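Local coordinates for protein hydrogenase 3 maturation protease (Escherichia coli, PDB 2E85) that cleaves a 32-residue peptide from the C-terminus of the precursor of HycE, the large subunit of hydrogenase 3, during maturation of that enzyme, at residues M89-T92 and H93-L97; P96-Y99 and L100-L104; M127-P130 and I131-V135. The protein carries 1 engineered substitution. All blocks are in the same frame, centred on the assembly; numbering follows the deposited sequence.

In the fold
Interactions 1 and 2 are neighbours and interaction 3 stands apart. Residues 89-97 form a partly buried loop that runs into helix 97-108, whose buried first turns make interaction 2. The two share Pro96 and Leu97, and Met95 of the loop packs on Leu100 of the helix. Both also touch the second subunit. Interaction 3 starts helix 129-141, across the chain's centre from interaction 2 and about 27 Å from it between centres. It is partly buried, with four exposed residues, and no other chain of the assembly touches it. Interaction 1 relies on backbone bonds and a threonine hydroxyl. Interactions 2 and 3 each add an amide-carboxylate bond along a helix, and interaction 2 also holds a calcium ion.

Interaction 1 of 3, residues M89-T92 and H93-L97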
ATOM      1  N   MET B  89       4.521  -4.494 -10.980  1.00 13.65           N
ATOM      2  CA  MET B  89       5.458  -3.539 -10.368  1.00 13.15           C
ATOM      3  C   MET B  89       5.165  -3.466  -8.859  1.00 13.03           C
ATOM      4  O   MET B  89       4.002  -3.315  -8.452  1.00 12.43           O
ATOM      5  CB  MET B  89       5.324  -2.151 -10.996  1.00 13.49           C
ATOM      6  CG  MET B  89       5.770  -2.070 -12.447  1.00 14.66           C
ATOM      7  SD  MET B  89       5.807  -0.391 -13.169  1.00 13.21           S
ATOM      8  CE  MET B  89       6.340   0.514 -11.827  1.00  6.27           C
ATOM      9  N   MET B  90       6.223  -3.587  -8.060  1.00 13.28           N
ATOM     10  CA  MET B  90       6.124  -3.593  -6.585  1.00 13.56           C
ATOM     11  C   MET B  90       6.852  -2.430  -5.914  1.00 12.83           C
ATOM     12  O   MET B  90       7.848  -1.911  -6.412  1.00 13.68           O
ATOM     13  CB  MET B  90       6.674  -4.916  -6.017  1.00 14.18           C
ATOM     14  CG  MET B  90       6.138  -6.198  -6.643  1.00 17.01           C
ATOM     15  SD  MET B  90       4.426  -6.532  -6.111  1.00 16.44           S
ATOM     16  CE  MET B  90       3.544  -6.424  -7.601  1.00 20.14           C
ATOM     17  N   THR B  91       6.348  -2.003  -4.764  1.00 12.83           N
ATOM     18  CA  THR B  91       7.127  -1.090  -3.932  1.00 13.17           C
ATOM     19  C   THR B  91       8.206  -1.898  -3.216  1.00 13.31           C
ATOM     20  O   THR B  91       8.222  -3.127  -3.294  1.00 13.51           O
ATOM     21  CB  THR B  91       6.246  -0.381  -2.868  1.00 13.19           C
ATOM     22  OG1 THR B  91       5.821  -1.326  -1.883  1.00 11.91           O
ATOM     23  CG2 THR B  91       4.998   0.248  -3.516  1.00 14.03           C
ATOM     24  N   THR B  92       9.080  -1.195  -2.493  1.00 14.04           N
ATOM     25  CA  THR B  92      10.137  -1.845  -1.710  1.00 15.35           C
ATOM     26  C   THR B  92       9.551  -2.777  -0.627  1.00 15.60           C
ATOM     27  O   THR B  92      10.251  -3.659  -0.107  1.00 15.00           O
ATOM     28  CB  THR B  92      11.123  -0.821  -1.094  1.00 16.19           C
ATOM     29  OG1 THR B  92      12.231  -1.520  -0.502  1.00 18.70           O
ATOM     30  CG2 THR B  92      10.440   0.034  -0.041  1.00 16.26           C
ATOM     31  N   HIS B  93       8.262  -2.602  -0.323  1.00 14.22           N
ATOM     32  CA  HIS B  93       7.604  -3.400   0.727  1.00 15.11           C
ATOM     33  C   HIS B  93       6.778  -4.529   0.136  1.00 13.94           C
ATOM     34  O   HIS B  93       5.970  -5.176   0.827  1.00 14.32           O
ATOM     35  CB  HIS B  93       6.735  -2.503   1.628  1.00 14.64           C
ATOM     36  CG  HIS B  93       7.517  -1.432   2.321  1.00 16.24           C
ATOM     37  ND1 HIS B  93       8.579  -1.721   3.151  1.00 18.79           N
ATOM     38  CD2 HIS B  93       7.400  -0.082   2.308  1.00 17.56           C
ATOM     39  CE1 HIS B  93       9.094  -0.595   3.612  1.00 19.07           C
ATOM     40  NE2 HIS B  93       8.396   0.414   3.118  1.00 18.81           N
ATOM     41  N   ASN B  94       6.968  -4.736  -1.169  1.00 14.08           N
ATOM     42  CA  ASN B  94       6.196  -5.703  -1.937  1.00 14.26           C
ATOM     43  C   ASN B  94       4.692  -5.459  -1.961  1.00 14.53           C
ATOM     44  O   ASN B  94       3.906  -6.392  -2.087  1.00 15.31           O
ATOM     45  CB  ASN B  94       6.528  -7.146  -1.557  1.00 13.74           C
ATOM     46  CG  ASN B  94       7.836  -7.623  -2.200  1.00 14.71           C
ATOM     47  OD1 ASN B  94       8.636  -8.306  -1.580  1.00 20.29           O
ATOM     48  ND2 ASN B  94       8.045  -7.254  -3.450  1.00 15.87           N
ATOM     49  N   MET B  95       4.304  -4.196  -1.880  1.00 13.32           N
ATOM     50  CA  MET B  95       2.939  -3.793  -2.189  1.00 13.39           C
ATOM     51  C   MET B  95       2.830  -3.596  -3.706  1.00 13.80           C
ATOM     52  O   MET B  95       3.702  -2.953  -4.308  1.00 12.13           O
ATOM     53  CB  MET B  95       2.569  -2.534  -1.380  1.00 13.22           C
ATOM     54  CG  MET B  95       1.966  -1.366  -2.058  1.00 15.72           C
ATOM     55  SD  MET B  95       0.751  -0.634  -0.917  1.00 14.69           S
ATOM     56  CE  MET B  95      -0.232  -2.179  -0.960  1.00 11.80           C
ATOM     57  N   PRO B  96       1.777  -4.148  -4.332  1.00 13.60           N
ATOM     58  CA  PRO B  96       1.641  -3.871  -5.770  1.00 14.21           C
ATOM     59  C   PRO B  96       1.394  -2.385  -6.046  1.00 13.73           C
ATOM     60  O   PRO B  96       0.508  -1.759  -5.468  1.00 12.48           O
ATOM     61  CB  PRO B  96       0.445  -4.733  -6.201  1.00 14.63           C
ATOM     62  CG  PRO B  96      -0.235  -5.137  -4.946  1.00 14.97           C
ATOM     63  CD  PRO B  96       0.734  -5.053  -3.827  1.00 14.95           C
ATOM     64  N   LEU B  97       2.212  -1.807  -6.911  1.00 13.97           N
ATOM     65  CA  LEU B  97       2.135  -0.367  -7.118  1.00 14.72           C
ATOM     66  C   LEU B  97       0.772   0.099  -7.652  1.00 14.95           C
ATOM     67  O   LEU B  97       0.347   1.218  -7.354  1.00 15.22           O
ATOM     68  CB  LEU B  97       3.262   0.104  -8.040  1.00 14.20           C
ATOM     69  CG  LEU B  97       3.381   1.611  -8.238  1.00 16.44           C
ATOM     70  CD1 LEU B  97       3.591   2.363  -6.940  1.00 16.38           C
ATOM     71  CD2 LEU B  97       4.478   1.927  -9.218  1.00 17.24           C
TER
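Thr91 OG1 accepts two backbone N-H groups from the other side of a tight loop, those of His93 and Met95, each at 3.2 Å. The tip of the loop is a type I beta turn from Thr91 to Asn94, flanked by a single beta bridge between Met90 and Pro96. The loop joins helix 81-86 to helix 97-108 and carries His93, probably a nickel ligand, as in related proteases. The hydroxyl sits between the backbone N and the carbonyl carbon of its own residue (chi1 70°), and this turns it into the loop. It also hydrogen-bonds to Glu47, so three groups hold it. The backbone of Thr91 is used as well. Its N donates to Met95 O at 2.8 Å. Its O accepts Asn94 N at 2.9 Å, with the donor well above the carbonyl plane. At the open end of the loop, Leu97 N gives an almost straight bond to Met89 O (2.8 Å, 175° at the hydrogen). A valine in place of Thr91 would probably leave the N-H groups of His93 and Met95 without this acceptor and Glu47 without its hydroxyl partner.

Apolar groups pack around these bonds. Met89 and Leu97 run side by side, with CE of Met89 touching CD2 of Leu97 (3.5 Å), and both also touch Ile84 and Phe113. The bent chain of Met90 crosses Pro96 and lays its CE against CA and CB of the proline. Met90 also packs on Val51 of the second subunit. The His93 ring stacks on His93 of that subunit. Within the turn, Thr92 CG2 makes a CH-pi contact with the His93 ring, lying over the face 3.8 Å from the ring centroid and 9° off its normal.

Interaction 2 of 3, residues P96-Y99 and L100-L104. With CA (calcium ion), chain G.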
ATOM      1  N   PRO B  96       1.777  -4.148  -4.332  1.00 13.60           N
ATOM      2  CA  PRO B  96       1.641  -3.871  -5.770  1.00 14.21           C
ATOM      3  C   PRO B  96       1.394  -2.385  -6.046  1.00 13.73           C
ATOM      4  O   PRO B  96       0.508  -1.759  -5.468  1.00 12.48           O
ATOM      5  CB  PRO B  96       0.445  -4.733  -6.201  1.00 14.63           C
ATOM      6  CG  PRO B  96      -0.235  -5.137  -4.946  1.00 14.97           C
ATOM      7  CD  PRO B  96       0.734  -5.053  -3.827  1.00 14.95           C
ATOM      8  N   LEU B  97       2.212  -1.807  -6.911  1.00 13.97           N
ATOM      9  CA  LEU B  97       2.135  -0.367  -7.118  1.00 14.72           C
ATOM     10  C   LEU B  97       0.772   0.099  -7.652  1.00 14.95           C
ATOM     11  O   LEU B  97       0.347   1.218  -7.354  1.00 15.22           O
ATOM     12  CB  LEU B  97       3.262   0.104  -8.040  1.00 14.20           C
ATOM     13  CG  LEU B  97       3.381   1.611  -8.238  1.00 16.44           C
ATOM     14  CD1 LEU B  97       3.591   2.363  -6.940  1.00 16.38           C
ATOM     15  CD2 LEU B  97       4.478   1.927  -9.218  1.00 17.24           C
ATOM     16  N   ASN B  98       0.093  -0.744  -8.429  1.00 15.56           N
ATOM     17  CA  ASN B  98      -1.194  -0.364  -9.007  1.00 17.24           C
ATOM     18  C   ASN B  98      -2.218  -0.045  -7.924  1.00 18.27           C
ATOM     19  O   ASN B  98      -3.093   0.790  -8.137  1.00 18.38           O
ATOM     20  CB  ASN B  98      -1.712  -1.412  -9.983  1.00 17.12           C
ATOM     21  CG  ASN B  98      -2.389  -2.570  -9.294  1.00 17.84           C
ATOM     22  OD1 ASN B  98      -1.740  -3.435  -8.708  1.00 17.59           O
ATOM     23  ND2 ASN B  98      -3.717  -2.581  -9.344  1.00 18.33           N
ATOM     24  N   TYR B  99      -2.084  -0.686  -6.761  1.00 18.98           N
ATOM     25  CA  TYR B  99      -2.994  -0.411  -5.636  1.00 19.54           C
ATOM     26  C   TYR B  99      -2.937   1.063  -5.249  1.00 19.06           C
ATOM     27  O   TYR B  99      -3.967   1.729  -5.164  1.00 19.46           O
ATOM     28  CB  TYR B  99      -2.724  -1.344  -4.435  1.00 19.93           C
ATOM     29  CG  TYR B  99      -3.661  -2.538  -4.405  1.00 20.29           C
ATOM     30  CD1 TYR B  99      -3.965  -3.225  -5.574  1.00 21.84           C
ATOM     31  CD2 TYR B  99      -4.273  -2.950  -3.218  1.00 19.97           C
ATOM     32  CE1 TYR B  99      -4.840  -4.312  -5.574  1.00 22.82           C
ATOM     33  CE2 TYR B  99      -5.167  -4.036  -3.210  1.00 18.60           C
ATOM     34  CZ  TYR B  99      -5.437  -4.712  -4.388  1.00 18.83           C
ATOM     35  OH  TYR B  99      -6.303  -5.781  -4.421  1.00 22.93           O
ATOM     36  N   LEU B 100      -1.725   1.576  -5.066  1.00 17.29           N
ATOM     37  CA  LEU B 100      -1.526   2.975  -4.704  1.00 17.08           C
ATOM     38  C   LEU B 100      -1.958   3.908  -5.815  1.00 15.76           C
ATOM     39  O   LEU B 100      -2.643   4.885  -5.550  1.00 14.10           O
ATOM     40  CB  LEU B 100      -0.071   3.257  -4.383  1.00 17.51           C
ATOM     41  CG  LEU B 100       0.552   2.483  -3.230  1.00 21.60           C
ATOM     42  CD1 LEU B 100       0.589   1.023  -3.627  1.00 24.70           C
ATOM     43  CD2 LEU B 100       1.959   3.002  -2.982  1.00 23.17           C
ATOM     44  N   ILE B 101      -1.556   3.603  -7.051  1.00 14.62           N
ATOM     45  CA  ILE B 101      -1.865   4.488  -8.195  1.00 14.38           C
ATOM     46  C   ILE B 101      -3.366   4.570  -8.450  1.00 14.22           C
ATOM     47  O   ILE B 101      -3.907   5.665  -8.636  1.00 13.99           O
ATOM     48  CB  ILE B 101      -1.176   4.027  -9.512  1.00 14.92           C
ATOM     49  CG1 ILE B 101       0.341   3.908  -9.319  1.00 17.38           C
ATOM     50  CG2 ILE B 101      -1.513   4.989 -10.673  1.00 15.25           C
ATOM     51  CD1 ILE B 101       1.106   5.199  -8.931  1.00 14.79           C
ATOM     52  N   ASP B 102      -4.021   3.407  -8.476  1.00 13.43           N
ATOM     53  CA  ASP B 102      -5.455   3.344  -8.769  1.00 13.47           C
ATOM     54  C   ASP B 102      -6.260   4.114  -7.709  1.00 12.44           C
ATOM     55  O   ASP B 102      -7.233   4.807  -8.038  1.00 10.80           O
ATOM     56  CB  ASP B 102      -5.932   1.896  -8.902  1.00 14.56           C
ATOM     57  CG  ASP B 102      -5.269   1.144 -10.067  1.00 18.56           C
ATOM     58  OD1 ASP B 102      -4.543   1.779 -10.898  1.00 24.12           O
ATOM     59  OD2 ASP B 102      -5.454  -0.103 -10.161  1.00 23.37           O
ATOM     60  N   GLN B 103      -5.864   3.985  -6.442  1.00 11.02           N
ATOM     61  CA  GLN B 103      -6.544   4.701  -5.344  1.00 11.27           C
ATOM     62  C   GLN B 103      -6.256   6.189  -5.372  1.00 10.93           C
ATOM     63  O   GLN B 103      -7.135   6.992  -5.120  1.00 11.92           O
ATOM     64  CB  GLN B 103      -6.189   4.105  -3.990  1.00 11.71           C
ATOM     65  CG  GLN B 103      -6.818   2.718  -3.804  1.00 13.93           C
ATOM     66  CD  GLN B 103      -8.348   2.787  -3.909  1.00 16.00           C
ATOM     67  OE1 GLN B 103      -8.968   3.594  -3.220  1.00 14.05           O
ATOM     68  NE2 GLN B 103      -8.948   1.968  -4.792  1.00 17.59           N
ATOM     69  N   LEU B 104      -5.018   6.556  -5.684  1.00 10.56           N
ATOM     70  CA  LEU B 104      -4.713   7.976  -5.851  1.00 10.67           C
ATOM     71  C   LEU B 104      -5.560   8.571  -6.973  1.00 11.39           C
ATOM     72  O   LEU B 104      -6.070   9.689  -6.836  1.00 11.55           O
ATOM     73  CB  LEU B 104      -3.235   8.174  -6.166  1.00 11.59           C
ATOM     74  CG  LEU B 104      -2.316   7.939  -4.962  1.00 11.06           C
ATOM     75  CD1 LEU B 104      -0.875   7.749  -5.445  1.00 12.38           C
ATOM     76  CD2 LEU B 104      -2.415   9.050  -3.909  1.00 12.28           C
TER
HETATM   77 CA    CA G1005     -10.898   4.843  -3.272  1.00 20.99          CA
HETATM   78  O   HOH W   1      -9.451   6.749  -3.497  1.00 23.05           O
HETATM   79  O   HOH W   2     -12.731   6.368  -3.883  1.00 27.89           O
HETATM   80  O   HOH W   3     -11.255   5.271  -0.957  1.00 36.62           O
HETATM   81  O   HOH W   4      -9.294   5.279  -1.651  1.00 49.43           O
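Gln103 OE1 binds the calcium ion at 2.3 Å. Four waters, Glu106 of the same chain, and Asp102 of the second subunit complete the metal site, so the ion lies between the two copies. Gln103 NE2 donates to Gln103 OE1 of the second subunit. Water 1 ties the site to the main chain: it binds calcium and donates to Gln103 O at 2.8 Å. The Gln103 chain bends at chi2 (-59°), and from there OE1 reaches the ion. Gln103 CG lies 3.3 Å from Tyr99 O, and Gln103 N donates to the same oxygen.

These residues form the first turns of helix 97-108, with i to i+4 bonds from Ile101 N to Leu97 O and from Asp102 N to Asn98 O (2.8 Å). Asn98 and Asp102 are also linked through their side chains. Asn98 ND2 donates to Asp102 OD2 at 3.1 Å. The oxygen lies close to the amide plane, but the donor meets it from above the carboxylate plane, and the two planes are 69° apart. Asn98 OD1 takes a hydrogen bond from Arg54 of the second subunit, so both ends of the amide are engaged.

Another side of the helix is apolar. Leu97 CG meets Ile101 CG1 at 4.0 Å, and Ile101 also packs on Val111, Phe113 and Ile63 of the sheet. Leu100 CD1 lies 3.3 Å from Pro96 O.

Interaction 3 of 3, residues M127-P130 and I131-V135; sequences MTQP and IKDAV
The N-terminal turn of helix 129-141 begins here, with Thr128 at the N-cap position. Its side chain makes no capping bond. Thr128 O starts the helical bonding by accepting Lys132 N at 3.2 Å and a weak bond from Ile131 N. The pattern continues as Asp133 N donates to Gln129 O and Ala134 N to Pro130 O. Thr128 N is held by Asp18, which fixes the chain just ahead of the helix.

Gln129 and Asp133, one turn apart, are joined by a side-chain bond. Gln129 NE2 donates to Asp133 OD1 at 2.9 Å. The acceptor lies in the plane of the amide, but the N-H comes from above the carboxylate plane, and the planes are 45° apart. Gln129 first runs with CG anti to its own N (chi1 -167°), then bends at chi2 and carries NE2 to the aspartate.

Met127 reaches across the start of the helix. Its CG touches Ile131 CG2 at 3.6 Å, and its SD lies 3.4 Å from Lys132 CG. Lys132 is extended beyond CG, which brings its CE to 3.4 Å from Met127 O. Ile131 CD1 comes to 3.3 Å from Thr128 OG1. Met127 also packs on Leu24 of helix 21-31, and Val135 packs on the same leucine.

Gln129 and Asp133 are both exposed, and the amide is a neutral donor to a charged carboxylate. The bond therefore probably steadies the glutamine without neutralising the aspartate.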
ATOM      1  N   MET B 127      25.718   7.765 -10.035  1.00 11.52           N
ATOM      2  CA  MET B 127      24.694   7.856 -11.086  1.00 11.30           C
ATOM      3  C   MET B 127      25.381   7.923 -12.452  1.00 11.49           C
ATOM      4  O   MET B 127      26.423   8.581 -12.603  1.00 12.65           O
ATOM      5  CB  MET B 127      23.832   9.105 -10.852  1.00 11.98           C
ATOM      6  CG  MET B 127      22.765   9.388 -11.897  1.00 12.61           C
ATOM      7  SD  MET B 127      21.690  10.768 -11.416  1.00  8.94           S
ATOM      8  CE  MET B 127      21.499  10.355  -9.678  1.00  8.97           C
ATOM      9  N   THR B 128      24.807   7.277 -13.460  1.00 10.29           N
ATOM     10  CA  THR B 128      25.415   7.332 -14.789  1.00  9.69           C
ATOM     11  C   THR B 128      24.894   8.511 -15.614  1.00  9.46           C
ATOM     12  O   THR B 128      23.828   9.066 -15.344  1.00  9.97           O
ATOM     13  CB  THR B 128      25.267   6.004 -15.552  1.00  9.73           C
ATOM     14  OG1 THR B 128      23.887   5.765 -15.853  1.00  9.67           O
ATOM     15  CG2 THR B 128      25.852   4.820 -14.745  1.00  9.91           C
ATOM     16  N   GLN B 129      25.680   8.941 -16.590  1.00 10.52           N
ATOM     17  CA  GLN B 129      25.346  10.152 -17.340  1.00  9.81           C
ATOM     18  C   GLN B 129      23.955  10.144 -18.001  1.00 10.71           C
ATOM     19  O   GLN B 129      23.275  11.179 -17.962  1.00 10.63           O
ATOM     20  CB  GLN B 129      26.431  10.458 -18.369  1.00 10.58           C
ATOM     21  CG  GLN B 129      26.362  11.844 -18.980  1.00 13.20           C
ATOM     22  CD  GLN B 129      26.526  12.936 -17.955  1.00 15.53           C
ATOM     23  OE1 GLN B 129      27.515  12.981 -17.209  1.00 19.05           O
ATOM     24  NE2 GLN B 129      25.568  13.838 -17.922  1.00 15.32           N
ATOM     25  N   PRO B 130      23.565   9.045 -18.670  1.00  9.75           N
ATOM     26  CA  PRO B 130      22.227   9.025 -19.291  1.00 10.84           C
ATOM     27  C   PRO B 130      21.085   9.272 -18.318  1.00 10.34           C
ATOM     28  O   PRO B 130      20.070   9.883 -18.692  1.00 10.39           O
ATOM     29  CB  PRO B 130      22.161   7.624 -19.886  1.00 11.84           C
ATOM     30  CG  PRO B 130      23.545   7.382 -20.298  1.00 11.70           C
ATOM     31  CD  PRO B 130      24.302   7.829 -19.060  1.00 10.81           C
ATOM     32  N   ILE B 131      21.271   8.869 -17.063  1.00  9.66           N
ATOM     33  CA  ILE B 131      20.229   9.088 -16.069  1.00  9.14           C
ATOM     34  C   ILE B 131      20.252  10.553 -15.606  1.00  8.88           C
ATOM     35  O   ILE B 131      19.212  11.160 -15.420  1.00 11.20           O
ATOM     36  CB  ILE B 131      20.394   8.045 -14.912  1.00  6.06           C
ATOM     37  CG1 ILE B 131      19.815   6.699 -15.377  1.00  7.15           C
ATOM     38  CG2 ILE B 131      19.690   8.516 -13.641  1.00  7.36           C
ATOM     39  CD1 ILE B 131      20.680   5.942 -16.382  1.00 14.79           C
ATOM     40  N   LYS B 132      21.432  11.127 -15.484  1.00 10.02           N
ATOM     41  CA  LYS B 132      21.564  12.541 -15.118  1.00  9.65           C
ATOM     42  C   LYS B 132      20.894  13.400 -16.154  1.00 10.00           C
ATOM     43  O   LYS B 132      20.149  14.323 -15.806  1.00  9.10           O
ATOM     44  CB  LYS B 132      23.030  12.949 -14.966  1.00  9.95           C
ATOM     45  CG  LYS B 132      23.710  12.314 -13.745  1.00 11.46           C
ATOM     46  CD  LYS B 132      25.165  12.771 -13.712  1.00 15.77           C
ATOM     47  CE  LYS B 132      25.984  11.997 -12.731  1.00 19.95           C
ATOM     48  NZ  LYS B 132      27.289  12.698 -12.557  1.00 22.18           N
ATOM     49  N   ASP B 133      21.179  13.098 -17.427  1.00  9.19           N
ATOM     50  CA  ASP B 133      20.534  13.744 -18.587  1.00 10.71           C
ATOM     51  C   ASP B 133      18.995  13.584 -18.582  1.00  9.92           C
ATOM     52  O   ASP B 133      18.260  14.531 -18.904  1.00 10.55           O
ATOM     53  CB  ASP B 133      21.095  13.173 -19.903  1.00 10.57           C
ATOM     54  CG  ASP B 133      22.567  13.507 -20.131  1.00 15.23           C
ATOM     55  OD1 ASP B 133      23.128  14.400 -19.462  1.00 18.64           O
ATOM     56  OD2 ASP B 133      23.165  12.861 -21.012  1.00 18.65           O
ATOM     57  N   ALA B 134      18.498  12.385 -18.238  1.00  7.99           N
ATOM     58  CA  ALA B 134      17.051  12.123 -18.232  1.00  7.40           C
ATOM     59  C   ALA B 134      16.424  12.984 -17.152  1.00  6.82           C
ATOM     60  O   ALA B 134      15.327  13.523 -17.338  1.00  7.53           O
ATOM     61  CB  ALA B 134      16.773  10.611 -17.942  1.00  6.54           C
ATOM     62  N   VAL B 135      17.104  13.086 -16.004  1.00  5.68           N
ATOM     63  CA  VAL B 135      16.565  13.893 -14.888  1.00  6.83           C
ATOM     64  C   VAL B 135      16.470  15.369 -15.279  1.00  8.08           C
ATOM     65  O   VAL B 135      15.448  16.011 -15.070  1.00  6.77           O
ATOM     66  CB  VAL B 135      17.358  13.663 -13.555  1.00  7.85           C
ATOM     67  CG1 VAL B 135      16.887  14.682 -12.531  1.00  8.22           C
ATOM     68  CG2 VAL B 135      17.105  12.219 -13.068  1.00  7.31           C
TER